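Local coordinates for protein nicotinate-nucleotide pyrophosphorylase (Ehrlichia chaffeensis, PDB 3L0G) that probably converts quinolinate and phosphoribosyl pyrophosphate to nicotinate mononucleotide, pyrophosphate and carbon dioxide on the way to NAD, at residues C[44-49]-C[111-116]; C[71-76]-C[117-122]; C[239-244]-C[254-259]. All blocks are in the same frame, centred on the assembly; numbering follows the deposited sequence.

The three contacts fall into two groups along the chain. Contacts 1 and 2 lie in the N-terminal domain and interleave in sequence, their segments alternating as 44-49, 71-76, 111-116 and 117-122. Helix 109-112 of contact 1 is followed directly by helix 116-139 of contact 2. Their centres are 15 Å apart, and they meet where Ile115 CD1 of contact 1 packs on Val76 CG1 of contact 2 at 3.6 Å. Both also touch the second subunit, so this part of the fold helps form the subunit interface. Contact 3 follows later, in the C-terminal domain with its parallel sheet; its centre is 51 Å from that of contact 1 and 38 Å from that of contact 2, across the chain's centre.

Contact 1: residues C[44-49]-C[111-116]; sequences ITTNSI and YLLPIE
Thr46 turns both branches toward 111-116: with chi1 at -69° the hydroxyl OG1 lies beside the backbone N, while the methyl CG2 stands anti to it. The hydroxyl is nearest Leu113 and the methyl nearest the ring of Pro114, though the ring's CG comes almost as close to the hydroxyl. Thr46 OG1 is 3.6 Å from Leu113 CB, a van der Waals approach of oxygen to a methylene. Thr46 CG2 lies 4.0 Å from Pro114 CG and almost as near to the ring's CD, the threonine side chain running across the proline at about a right angle. This is a small patch, 128 Å² in all; the nearest CA atoms, of Thr46 and Leu113, are 6.8 Å apart.

Here the short helix 44-49, whose backbone bonds are mostly long, meets the junction between helix 109-112 and the long helix 116-139. Within the first helix, Ser48 OG donates to Ile44 O at 2.6 Å, reinforcing a weak backbone bond to the same carbonyl.

Although Thr46 is buried, its hydroxyl is hydrogen-bonded to Asp43 of the same chain and to His187 of the second subunit, which also packs on Leu113. The hydroxyl thus packs on Leu113 with its polar needs already met: between the two segments the patch holds by apolar contact, and its one polar atom is held from outside.

Contact 2: residues C[71-76]-C[117-122]; sequences PILEEV and RVILNF
Two close meetings carry this contact, Val76 with Ile119 and Ile72 with Phe122, and a slacker one lies between them. Val76 and Ile119 slide past each other in opposite directions, with Val76 CG1 3.5 Å from Ile119 CD1 and the valine CB also close to the same isoleucine arm. Ile119 divides its work between two neighbours: chi1 of -72° places CG1 beside the backbone N, sending that branch and its CD1 to Val76, while CG2 is left to meet Leu73. That second meeting is the slacker, with Leu73 CD1 at 3.9 Å from Ile119 CG2. Further along helix 116-139, Phe122 receives the CG2 methyl of Ile72, which approaches the ring obliquely on its CG-CD1 side, 3.6 Å from CD1 of Phe122. These two side chains cross at about a right angle.

The backbones belong to helix 70-79 and the long helix 116-139, an antiparallel pair packed beside the antiparallel sheet of the N-terminal domain, where Leu73 touches Ile88 of strand 84-88. Their short segments run at 165° to each other and approach to 9.6 Å between axes. Helix 27-38 lies against the same pair, touching Val76 through Ile30 and Phe122 through Ile29 and Ala33.

The looser side is that of Glu74 and Glu75, which are partly exposed and make no contact with 117-122; Glu75 OE2 is hydrogen-bonded to Ser27 OG of the same chain. A different flank faces the second subunit. There Arg117 NH1 donates to Asn121 OD1 at 2.8 Å, with the acceptor nearly in the guanidinium plane but the donor 39° out of the amide plane. Asn121 ND2 bonds to the backbone O of Arg151 in the second subunit.

Contact 3: residues C[239-244]-C[254-259]; sequences SEIKKA and LEVSGC. With EDO (1,2-ethanediol), chain I.
Apolar packing of a helix on a parallel sheet joins 239-244 to 254-259: helix 238-248 lies against strand 253-257, the strand that follows it in the chain. Ile241 and Val256 form one half of the contact, their side chains crossing at about a right angle. The valine CG2 methyl is the focus, 3.9 Å from CD1 of Ile241 and equally close to that residue's CG2. Val256 has its CG1 anti to the backbone N (chi1 172°), leaving CG2 beside that N and against the isoleucine. In the other half, Leu254 CD1 reaches the helix backbone at Ala244 C, 4.0 Å away, with the alanine CB at 4.4 Å from the same methyl. Leu233 of the neighbouring strand touches both Ala244 and Leu254.

Glu255, between Leu254 and Val256, extends from the other side of the strand, its chain stretched to carry the carboxylate well away from the helix. OE2 makes a salt bridge to Arg148. Glu255 OE1 accepts a 2.5 Å bond from O2 of a 1,2-ethanediol, probably from the crystallisation liquor, and both are hydrogen-bonded to Ser277 OG. Cys259, modelled in two conformers, forms a disulfide with Cys280. Strand 230-234, helix 238-248 and strand 253-257 form a beta-alpha-beta unit, with alternate strand residues facing the covering helix, as in the alpha/beta barrel-like C-terminal domain of quinolinate phosphoribosyltransferases.

Contact 1: residues C[44-49]-C[111-116]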
ATOM      1  N   ILE C  44       4.840 -23.483   4.259  1.00  6.59           N
ATOM      2  CA  ILE C  44       5.576 -24.550   4.972  1.00  5.63           C
ATOM      3  C   ILE C  44       5.461 -25.902   4.263  1.00  6.16           C
ATOM      4  O   ILE C  44       6.428 -26.682   4.257  1.00  5.88           O
ATOM      5  CB  ILE C  44       5.184 -24.667   6.470  1.00  6.12           C
ATOM      6  CG1 ILE C  44       3.771 -25.240   6.704  1.00  6.01           C
ATOM      7  CG2 ILE C  44       5.301 -23.287   7.179  1.00  7.29           C
ATOM      8  CD1 ILE C  44       3.363 -25.310   8.202  1.00  4.78           C
ATOM      9  N   THR C  45       4.317 -26.156   3.609  1.00  4.73           N
ATOM     10  CA  THR C  45       4.125 -27.402   2.864  1.00  5.98           C
ATOM     11  C   THR C  45       5.048 -27.487   1.649  1.00  6.48           C
ATOM     12  O   THR C  45       5.796 -28.441   1.503  1.00  6.60           O
ATOM     13  CB  THR C  45       2.681 -27.560   2.390  1.00  5.62           C
ATOM     14  OG1 THR C  45       1.802 -27.384   3.514  1.00  4.14           O
ATOM     15  CG2 THR C  45       2.453 -28.952   1.727  1.00  4.84           C
ATOM     16  N   THR C  46       5.000 -26.474   0.799  1.00  6.74           N
ATOM     17  CA  THR C  46       5.793 -26.463  -0.415  1.00  6.83           C
ATOM     18  C   THR C  46       7.279 -26.457  -0.088  1.00  7.15           C
ATOM     19  O   THR C  46       8.049 -27.202  -0.702  1.00  6.91           O
ATOM     20  CB  THR C  46       5.530 -25.215  -1.260  1.00  7.18           C
ATOM     21  OG1 THR C  46       4.197 -25.256  -1.809  1.00  8.43           O
ATOM     22  CG2 THR C  46       6.550 -25.164  -2.396  1.00  7.04           C
ATOM     23  N   ASN C  47       7.671 -25.622   0.874  1.00  7.40           N
ATOM     24  CA  ASN C  47       9.090 -25.432   1.197  1.00  9.34           C
ATOM     25  C   ASN C  47       9.698 -26.646   1.872  1.00  9.57           C
ATOM     26  O   ASN C  47      10.921 -26.797   1.898  1.00  9.21           O
ATOM     27  CB  ASN C  47       9.303 -24.161   2.063  1.00  9.42           C
ATOM     28  CG  ASN C  47       9.009 -22.868   1.288  1.00 12.83           C
ATOM     29  OD1 ASN C  47       8.643 -21.842   1.869  1.00 15.39           O
ATOM     30  ND2 ASN C  47       9.123 -22.932  -0.024  1.00 10.05           N
ATOM     31  N   SER C  48       8.849 -27.517   2.406  1.00 10.32           N
ATOM     32  CA  SER C  48       9.312 -28.716   3.100  1.00 10.82           C
ATOM     33  C   SER C  48       9.380 -29.935   2.184  1.00 11.04           C
ATOM     34  O   SER C  48       9.979 -30.935   2.553  1.00 10.69           O
ATOM     35  CB  SER C  48       8.418 -29.033   4.304  1.00 10.71           C
ATOM     36  OG  SER C  48       8.430 -27.963   5.258  1.00 13.37           O
ATOM     37  N   ILE C  49       8.757 -29.862   1.006  1.00 11.88           N
ATOM     38  CA  ILE C  49       8.718 -30.980   0.097  1.00 12.43           C
ATOM     39  C   ILE C  49       9.591 -30.778  -1.118  1.00 13.18           C
ATOM     40  O   ILE C  49      10.211 -31.725  -1.593  1.00 14.31           O
ATOM     41  CB  ILE C  49       7.287 -31.251  -0.404  1.00 13.06           C
ATOM     42  CG1 ILE C  49       6.376 -31.675   0.756  1.00 12.78           C
ATOM     43  CG2 ILE C  49       7.314 -32.309  -1.520  1.00 14.00           C
ATOM     44  CD1 ILE C  49       4.871 -31.725   0.374  1.00 12.62           C
ATOM     45  N   TYR C 111       8.656 -22.179  -6.391  1.00 14.51           N
ATOM     46  CA  TYR C 111       8.276 -20.767  -6.555  1.00 14.54           C
ATOM     47  C   TYR C 111       6.861 -20.568  -7.104  1.00 13.44           C
ATOM     48  O   TYR C 111       6.227 -19.576  -6.779  1.00 13.33           O
ATOM     49  CB  TYR C 111       9.293 -20.009  -7.440  1.00 15.45           C
ATOM     50  CG  TYR C 111      10.614 -19.742  -6.722  1.00 18.61           C
ATOM     51  CD1 TYR C 111      10.759 -18.629  -5.875  1.00 22.02           C
ATOM     52  CD2 TYR C 111      11.704 -20.592  -6.874  1.00 20.67           C
ATOM     53  CE1 TYR C 111      11.955 -18.382  -5.199  1.00 23.98           C
ATOM     54  CE2 TYR C 111      12.922 -20.347  -6.196  1.00 23.64           C
ATOM     55  CZ  TYR C 111      13.032 -19.240  -5.362  1.00 24.70           C
ATOM     56  OH  TYR C 111      14.205 -18.981  -4.681  1.00 27.56           O
ATOM     57  N   LEU C 112       6.350 -21.532  -7.873  1.00 12.15           N
ATOM     58  CA  LEU C 112       4.986 -21.473  -8.414  1.00 10.81           C
ATOM     59  C   LEU C 112       3.876 -21.843  -7.423  1.00 10.54           C
ATOM     60  O   LEU C 112       2.846 -21.179  -7.376  1.00 10.53           O
ATOM     61  CB  LEU C 112       4.887 -22.392  -9.642  1.00 10.57           C
ATOM     62  CG  LEU C 112       3.591 -22.466 -10.438  1.00  9.35           C
ATOM     63  CD1 LEU C 112       3.248 -21.117 -11.032  1.00  8.40           C
ATOM     64  CD2 LEU C 112       3.739 -23.568 -11.534  1.00  8.26           C
ATOM     65  N   LEU C 113       4.044 -22.919  -6.666  1.00 10.00           N
ATOM     66  CA  LEU C 113       2.954 -23.415  -5.823  1.00  9.96           C
ATOM     67  C   LEU C 113       2.523 -22.462  -4.699  1.00  9.43           C
ATOM     68  O   LEU C 113       1.352 -22.385  -4.380  1.00  9.97           O
ATOM     69  CB  LEU C 113       3.267 -24.825  -5.267  1.00 10.53           C
ATOM     70  CG  LEU C 113       3.480 -25.954  -6.324  1.00 10.84           C
ATOM     71  CD1 LEU C 113       3.350 -27.310  -5.678  1.00 12.67           C
ATOM     72  CD2 LEU C 113       2.493 -25.846  -7.470  1.00  9.96           C
ATOM     73  N   PRO C 114       3.452 -21.722  -4.103  1.00  9.07           N
ATOM     74  CA  PRO C 114       3.044 -20.755  -3.061  1.00  9.15           C
ATOM     75  C   PRO C 114       2.233 -19.543  -3.521  1.00  9.16           C
ATOM     76  O   PRO C 114       1.623 -18.849  -2.689  1.00  9.52           O
ATOM     77  CB  PRO C 114       4.382 -20.289  -2.473  1.00  8.94           C
ATOM     78  CG  PRO C 114       5.311 -21.394  -2.761  1.00  9.56           C
ATOM     79  CD  PRO C 114       4.905 -21.890  -4.140  1.00  8.54           C
ATOM     80  N   ILE C 115       2.206 -19.292  -4.823  1.00  9.12           N
ATOM     81  CA  ILE C 115       1.439 -18.162  -5.368  1.00  8.42           C
ATOM     82  C   ILE C 115       0.212 -18.617  -6.142  1.00  8.60           C
ATOM     83  O   ILE C 115      -0.592 -17.785  -6.590  1.00  7.79           O
ATOM     84  CB  ILE C 115       2.339 -17.222  -6.261  1.00  7.97           C
ATOM     85  CG1 ILE C 115       2.944 -17.997  -7.445  1.00  8.48           C
ATOM     86  CG2 ILE C 115       3.451 -16.517  -5.409  1.00  4.81           C
ATOM     87  CD1 ILE C 115       3.734 -17.169  -8.417  1.00  8.39           C
ATOM     88  N   GLU C 116       0.053 -19.930  -6.306  1.00  9.28           N
ATOM     89  CA  GLU C 116      -1.096 -20.478  -7.031  1.00 10.32           C
ATOM     90  C   GLU C 116      -2.440 -19.907  -6.596  1.00 10.00           C
ATOM     91  O   GLU C 116      -3.219 -19.415  -7.427  1.00 10.22           O
ATOM     92  CB  GLU C 116      -1.167 -21.997  -6.847  1.00 11.28           C
ATOM     93  CG  GLU C 116      -2.312 -22.633  -7.547  1.00 11.88           C
ATOM     94  CD  GLU C 116      -2.333 -24.149  -7.387  1.00 13.77           C
ATOM     95  OE1 GLU C 116      -1.251 -24.776  -7.392  1.00 12.74           O
ATOM     96  OE2 GLU C 116      -3.448 -24.683  -7.236  1.00 13.09           O
TER

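Contact 2: residues C[71-76]-C[117-122]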
ATOM      1  N   PRO C  71      -3.185  -8.904 -16.062  1.00  8.04           N
ATOM      2  CA  PRO C  71      -2.026  -8.093 -15.585  1.00  8.20           C
ATOM      3  C   PRO C  71      -1.587  -8.419 -14.150  1.00  8.89           C
ATOM      4  O   PRO C  71      -0.425  -8.254 -13.816  1.00  9.32           O
ATOM      5  CB  PRO C  71      -2.522  -6.637 -15.720  1.00  8.01           C
ATOM      6  CG  PRO C  71      -3.606  -6.715 -16.860  1.00  7.13           C
ATOM      7  CD  PRO C  71      -4.291  -8.057 -16.564  1.00  7.65           C
ATOM      8  N   ILE C  72      -2.491  -8.930 -13.321  1.00  9.26           N
ATOM      9  CA  ILE C  72      -2.131  -9.306 -11.970  1.00  9.70           C
ATOM     10  C   ILE C  72      -1.273 -10.561 -11.982  1.00 10.13           C
ATOM     11  O   ILE C  72      -0.262 -10.643 -11.294  1.00  9.23           O
ATOM     12  CB  ILE C  72      -3.371  -9.539 -11.106  1.00  9.97           C
ATOM     13  CG1 ILE C  72      -3.988  -8.188 -10.787  1.00  9.45           C
ATOM     14  CG2 ILE C  72      -2.987 -10.277  -9.832  1.00  7.61           C
ATOM     15  CD1 ILE C  72      -5.484  -8.219 -10.539  1.00 10.62           C
ATOM     16  N   LEU C  73      -1.694 -11.526 -12.786  1.00 10.34           N
ATOM     17  CA  LEU C  73      -0.948 -12.735 -13.002  1.00 11.42           C
ATOM     18  C   LEU C  73       0.455 -12.399 -13.536  1.00 11.63           C
ATOM     19  O   LEU C  73       1.450 -12.947 -13.061  1.00 11.70           O
ATOM     20  CB  LEU C  73      -1.718 -13.610 -13.997  1.00 11.26           C
ATOM     21  CG  LEU C  73      -1.035 -14.906 -14.410  1.00 13.57           C
ATOM     22  CD1 LEU C  73      -2.077 -15.984 -14.833  1.00 13.63           C
ATOM     23  CD2 LEU C  73       0.008 -14.645 -15.512  1.00 13.59           C
ATOM     24  N   GLU C  74       0.531 -11.473 -14.496  1.00 12.25           N
ATOM     25  CA  GLU C  74       1.818 -11.028 -15.004  1.00 13.00           C
ATOM     26  C   GLU C  74       2.693 -10.442 -13.901  1.00 13.33           C
ATOM     27  O   GLU C  74       3.881 -10.758 -13.817  1.00 12.83           O
ATOM     28  CB  GLU C  74       1.680 -10.016 -16.148  1.00 13.90           C
ATOM     29  CG  GLU C  74       0.894 -10.511 -17.384  1.00 17.01           C
ATOM     30  CD  GLU C  74       0.742  -9.430 -18.475  1.00 20.45           C
ATOM     31  OE1 GLU C  74       1.736  -9.217 -19.192  1.00 24.29           O
ATOM     32  OE2 GLU C  74      -0.337  -8.802 -18.619  1.00 23.81           O
ATOM     33  N   GLU C  75       2.119  -9.595 -13.045  1.00 13.63           N
ATOM     34  CA  GLU C  75       2.939  -8.910 -12.043  1.00 13.06           C
ATOM     35  C   GLU C  75       3.485  -9.907 -11.018  1.00 12.79           C
ATOM     36  O   GLU C  75       4.660  -9.851 -10.652  1.00 12.70           O
ATOM     37  CB  GLU C  75       2.158  -7.793 -11.345  1.00 13.16           C
ATOM     38  CG  GLU C  75       3.097  -6.876 -10.593  1.00 14.26           C
ATOM     39  CD  GLU C  75       2.439  -5.631 -10.070  1.00 14.70           C
ATOM     40  OE1 GLU C  75       1.661  -5.005 -10.815  1.00 17.17           O
ATOM     41  OE2 GLU C  75       2.742  -5.266  -8.917  1.00 14.10           O
ATOM     42  N   VAL C  76       2.634 -10.816 -10.560  1.00 12.36           N
ATOM     43  CA  VAL C  76       3.071 -11.871  -9.645  1.00 12.93           C
ATOM     44  C   VAL C  76       4.160 -12.779 -10.260  1.00 13.89           C
ATOM     45  O   VAL C  76       5.191 -13.052  -9.611  1.00 14.41           O
ATOM     46  CB  VAL C  76       1.878 -12.740  -9.136  1.00 12.73           C
ATOM     47  CG1 VAL C  76       2.370 -13.801  -8.154  1.00 12.90           C
ATOM     48  CG2 VAL C  76       0.814 -11.877  -8.493  1.00 11.27           C
ATOM     49  N   ARG C 117      -2.742 -20.012  -5.314  1.00  8.83           N
ATOM     50  CA  ARG C 117      -4.072 -19.684  -4.859  1.00  9.06           C
ATOM     51  C   ARG C 117      -4.307 -18.162  -4.980  1.00  8.77           C
ATOM     52  O   ARG C 117      -5.374 -17.724  -5.418  1.00  7.64           O
ATOM     53  CB  ARG C 117      -4.289 -20.223  -3.448  1.00  9.40           C
ATOM     54  CG  ARG C 117      -5.621 -19.939  -2.801  1.00 11.04           C
ATOM     55  CD  ARG C 117      -6.826 -20.042  -3.732  1.00 14.76           C
ATOM     56  NE  ARG C 117      -6.866 -21.287  -4.426  1.00 14.80           N
ATOM     57  CZ  ARG C 117      -7.594 -21.517  -5.505  1.00 14.48           C
ATOM     58  NH1 ARG C 117      -8.398 -20.602  -6.023  1.00 16.42           N
ATOM     59  NH2 ARG C 117      -7.523 -22.693  -6.062  1.00 14.95           N
ATOM     60  N   VAL C 118      -3.300 -17.362  -4.657  1.00  8.26           N
ATOM     61  CA  VAL C 118      -3.397 -15.893  -4.846  1.00  8.46           C
ATOM     62  C   VAL C 118      -3.759 -15.509  -6.293  1.00  9.00           C
ATOM     63  O   VAL C 118      -4.724 -14.794  -6.543  1.00  8.98           O
ATOM     64  CB  VAL C 118      -2.108 -15.168  -4.308  1.00  8.75           C
ATOM     65  CG1 VAL C 118      -1.945 -13.723  -4.865  1.00  7.56           C
ATOM     66  CG2 VAL C 118      -2.151 -15.140  -2.772  1.00  8.30           C
ATOM     67  N   ILE C 119      -3.010 -16.028  -7.244  1.00  8.62           N
ATOM     68  CA  ILE C 119      -3.259 -15.731  -8.625  1.00  9.94           C
ATOM     69  C   ILE C 119      -4.650 -16.236  -9.050  1.00  9.56           C
ATOM     70  O   ILE C 119      -5.398 -15.492  -9.696  1.00  9.49           O
ATOM     71  CB  ILE C 119      -2.127 -16.312  -9.505  1.00 10.29           C
ATOM     72  CG1 ILE C 119      -0.858 -15.478  -9.308  1.00 11.01           C
ATOM     73  CG2 ILE C 119      -2.503 -16.322 -10.955  1.00 13.35           C
ATOM     74  CD1 ILE C 119       0.425 -16.153  -9.877  1.00 14.11           C
ATOM     75  N   LEU C 120      -5.017 -17.457  -8.664  1.00  8.14           N
ATOM     76  CA  LEU C 120      -6.292 -17.993  -9.091  1.00  9.03           C
ATOM     77  C   LEU C 120      -7.426 -17.157  -8.495  1.00  8.45           C
ATOM     78  O   LEU C 120      -8.417 -16.850  -9.183  1.00  8.25           O
ATOM     79  CB  LEU C 120      -6.447 -19.509  -8.746  1.00  8.54           C
ATOM     80  CG  LEU C 120      -5.604 -20.483  -9.592  1.00  9.27           C
ATOM     81  CD1 LEU C 120      -5.852 -21.955  -9.132  1.00 10.28           C
ATOM     82  CD2 LEU C 120      -5.811 -20.360 -11.166  1.00  7.88           C
ATOM     83  N   ASN C 121      -7.315 -16.790  -7.221  1.00  8.09           N
ATOM     84  CA  ASN C 121      -8.437 -16.057  -6.575  1.00  7.50           C
ATOM     85  C   ASN C 121      -8.640 -14.736  -7.285  1.00  7.49           C
ATOM     86  O   ASN C 121      -9.798 -14.301  -7.532  1.00  6.04           O
ATOM     87  CB  ASN C 121      -8.240 -15.861  -5.064  1.00  7.64           C
ATOM     88  CG  ASN C 121      -8.391 -17.168  -4.259  1.00  7.36           C
ATOM     89  OD1 ASN C 121      -8.971 -18.144  -4.732  1.00 11.18           O
ATOM     90  ND2 ASN C 121      -7.847 -17.191  -3.052  1.00  7.07           N
ATOM     91  N   PHE C 122      -7.529 -14.084  -7.654  1.00  7.54           N
ATOM     92  CA  PHE C 122      -7.656 -12.822  -8.429  1.00  7.15           C
ATOM     93  C   PHE C 122      -8.372 -13.003  -9.775  1.00  7.83           C
ATOM     94  O   PHE C 122      -9.330 -12.266 -10.069  1.00  7.88           O
ATOM     95  CB  PHE C 122      -6.320 -12.115  -8.657  1.00  6.09           C
ATOM     96  CG  PHE C 122      -5.855 -11.268  -7.487  1.00  6.57           C
ATOM     97  CD1 PHE C 122      -4.644 -11.509  -6.891  1.00  6.95           C
ATOM     98  CD2 PHE C 122      -6.608 -10.226  -7.015  1.00  6.32           C
ATOM     99  CE1 PHE C 122      -4.193 -10.730  -5.827  1.00  4.24           C
ATOM    100  CE2 PHE C 122      -6.157  -9.411  -5.960  1.00  5.95           C
ATOM    101  CZ  PHE C 122      -4.958  -9.682  -5.367  1.00  4.97           C
TER

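Contact 3: residues C[239-244]-C[254-259]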
ATOM      1  N   SER C 239     -43.178   1.035 -14.631  1.00 14.50           N
ATOM      2  CA  SER C 239     -44.174   2.085 -14.889  1.00 15.18           C
ATOM      3  C   SER C 239     -43.664   3.494 -14.507  1.00 14.66           C
ATOM      4  O   SER C 239     -43.787   4.455 -15.298  1.00 13.97           O
ATOM      5  CB  SER C 239     -45.524   1.721 -14.209  1.00 15.43           C
ATOM      6  OG  SER C 239     -46.177   2.842 -13.634  1.00 17.60           O
ATOM      7  N   GLU C 240     -43.084   3.620 -13.317  1.00 14.15           N
ATOM      8  CA  GLU C 240     -42.489   4.897 -12.898  1.00 14.45           C
ATOM      9  C   GLU C 240     -41.298   5.291 -13.769  1.00 13.29           C
ATOM     10  O   GLU C 240     -41.094   6.474 -14.025  1.00 13.05           O
ATOM     11  CB  GLU C 240     -41.996   4.866 -11.459  1.00 14.84           C
ATOM     12  CG  GLU C 240     -43.042   5.162 -10.425  1.00 18.39           C
ATOM     13  CD  GLU C 240     -42.537   4.889  -9.022  1.00 20.23           C
ATOM     14  OE1 GLU C 240     -42.142   3.744  -8.732  1.00 23.51           O
ATOM     15  OE2 GLU C 240     -42.512   5.832  -8.217  1.00 25.37           O
ATOM     16  N   ILE C 241     -40.509   4.310 -14.195  1.00 12.15           N
ATOM     17  CA  ILE C 241     -39.364   4.601 -15.030  1.00 11.73           C
ATOM     18  C   ILE C 241     -39.872   5.203 -16.339  1.00 11.91           C
ATOM     19  O   ILE C 241     -39.347   6.212 -16.811  1.00 10.67           O
ATOM     20  CB  ILE C 241     -38.476   3.364 -15.261  1.00 11.25           C
ATOM     21  CG1 ILE C 241     -37.781   2.968 -13.959  1.00 10.46           C
ATOM     22  CG2 ILE C 241     -37.400   3.652 -16.356  1.00 11.09           C
ATOM     23  CD1 ILE C 241     -37.229   1.552 -13.960  1.00  8.50           C
ATOM     24  N   LYS C 242     -40.911   4.596 -16.909  1.00 12.64           N
ATOM     25  CA  LYS C 242     -41.469   5.104 -18.163  1.00 13.23           C
ATOM     26  C   LYS C 242     -42.033   6.501 -17.957  1.00 12.54           C
ATOM     27  O   LYS C 242     -41.878   7.349 -18.807  1.00 11.81           O
ATOM     28  CB  LYS C 242     -42.535   4.173 -18.739  1.00 13.56           C
ATOM     29  CG  LYS C 242     -41.958   2.891 -19.364  1.00 15.88           C
ATOM     30  CD  LYS C 242     -43.098   1.948 -19.850  1.00 17.82           C
ATOM     31  CE  LYS C 242     -42.538   0.703 -20.584  1.00 18.95           C
ATOM     32  NZ  LYS C 242     -43.644  -0.183 -21.117  1.00 22.03           N
ATOM     33  N   LYS C 243     -42.649   6.759 -16.808  1.00 12.67           N
ATOM     34  CA  LYS C 243     -43.163   8.108 -16.542  1.00 13.36           C
ATOM     35  C   LYS C 243     -42.035   9.114 -16.424  1.00 12.68           C
ATOM     36  O   LYS C 243     -42.179  10.253 -16.855  1.00 12.19           O
ATOM     37  CB  LYS C 243     -44.020   8.113 -15.276  1.00 14.59           C
ATOM     38  CG  LYS C 243     -44.571   9.440 -14.855  1.00 17.60           C
ATOM     39  CD  LYS C 243     -45.807   9.756 -15.637  1.00 24.21           C
ATOM     40  CE  LYS C 243     -46.224  11.232 -15.511  1.00 25.79           C
ATOM     41  NZ  LYS C 243     -47.551  11.415 -16.152  1.00 25.37           N
ATOM     42  N   ALA C 244     -40.923   8.704 -15.807  1.00 12.28           N
ATOM     43  CA  ALA C 244     -39.796   9.596 -15.613  1.00 12.54           C
ATOM     44  C   ALA C 244     -39.193   9.987 -16.951  1.00 12.31           C
ATOM     45  O   ALA C 244     -38.956  11.155 -17.193  1.00 12.77           O
ATOM     46  CB  ALA C 244     -38.731   8.950 -14.713  1.00 12.10           C
ATOM     47  N   LEU C 254     -30.588  10.120 -17.569  1.00  9.15           N
ATOM     48  CA  LEU C 254     -31.385   9.245 -16.677  1.00  9.53           C
ATOM     49  C   LEU C 254     -30.725   7.911 -16.533  1.00  9.03           C
ATOM     50  O   LEU C 254     -30.453   7.231 -17.534  1.00  8.40           O
ATOM     51  CB  LEU C 254     -32.798   8.987 -17.246  1.00 10.02           C
ATOM     52  CG  LEU C 254     -33.977   9.812 -16.767  1.00 13.02           C
ATOM     53  CD1 LEU C 254     -35.280   9.343 -17.452  1.00 13.06           C
ATOM     54  CD2 LEU C 254     -34.070   9.712 -15.235  1.00 14.51           C
ATOM     55  N   GLU C 255     -30.550   7.495 -15.284  1.00  8.92           N
ATOM     56  CA  GLU C 255     -29.906   6.236 -14.966  1.00  9.65           C
ATOM     57  C   GLU C 255     -30.846   5.468 -14.059  1.00 10.11           C
ATOM     58  O   GLU C 255     -31.402   6.065 -13.143  1.00 11.02           O
ATOM     59  CB  GLU C 255     -28.606   6.514 -14.226  1.00  9.64           C
ATOM     60  CG  GLU C 255     -27.927   5.311 -13.678  1.00 11.07           C
ATOM     61  CD  GLU C 255     -26.474   5.594 -13.317  1.00 15.93           C
ATOM     62  OE1 GLU C 255     -26.025   5.057 -12.298  1.00 17.17           O
ATOM     63  OE2 GLU C 255     -25.801   6.355 -14.048  1.00 18.14           O
ATOM     64  N   VAL C 256     -31.019   4.178 -14.307  1.00 10.26           N
ATOM     65  CA  VAL C 256     -31.772   3.306 -13.401  1.00 11.58           C
ATOM     66  C   VAL C 256     -30.736   2.560 -12.591  1.00 13.17           C
ATOM     67  O   VAL C 256     -29.803   1.993 -13.163  1.00 11.77           O
ATOM     68  CB  VAL C 256     -32.674   2.301 -14.164  1.00 11.43           C
ATOM     69  CG1 VAL C 256     -33.308   1.262 -13.201  1.00 11.48           C
ATOM     70  CG2 VAL C 256     -33.777   3.037 -14.970  1.00  9.49           C
ATOM     71  N   SER C 257     -30.898   2.574 -11.270  1.00 15.13           N
ATOM     72  CA  SER C 257     -29.989   1.892 -10.368  1.00 17.70           C
ATOM     73  C   SER C 257     -30.745   0.860  -9.562  1.00 19.85           C
ATOM     74  O   SER C 257     -31.866   1.105  -9.103  1.00 20.06           O
ATOM     75  CB  SER C 257     -29.335   2.867  -9.405  1.00 18.00           C
ATOM     76  OG  SER C 257     -28.059   2.367  -8.988  1.00 20.30           O
ATOM     77  N   GLY C 258     -30.125  -0.309  -9.424  1.00 22.18           N
ATOM     78  CA  GLY C 258     -30.654  -1.413  -8.631  1.00 23.58           C
ATOM     79  C   GLY C 258     -30.145  -2.724  -9.193  1.00 24.97           C
ATOM     80  O   GLY C 258     -29.623  -2.763 -10.328  1.00 24.59           O
ATOM     81  N   CYS C 259     -30.306  -3.803  -8.429  1.00 26.07           N
ATOM     82  CA  CYS C 259     -29.906  -5.150  -8.888  0.50 26.56           C
ATOM     83  C   CYS C 259     -30.933  -5.756  -9.842  1.00 26.85           C
ATOM     84  O   CYS C 259     -31.625  -6.710  -9.491  1.00 28.09           O
ATOM     85  CB  CYS C 259     -29.701  -6.127  -7.714  0.50 26.65           C
ATOM     86  SG  CYS C 259     -28.201  -5.894  -6.785  0.50 26.93           S
TER
HETATM   87  C1  EDO I 300     -24.576   5.218  -9.510  1.00 19.76           C
HETATM   88  O1  EDO I 300     -23.771   4.126  -9.084  1.00 20.46           O
HETATM   89  C2  EDO I 300     -23.778   6.140 -10.436  1.00 16.77           C
HETATM   90  O2  EDO I 300     -23.639   5.611 -11.769  1.00 16.35           O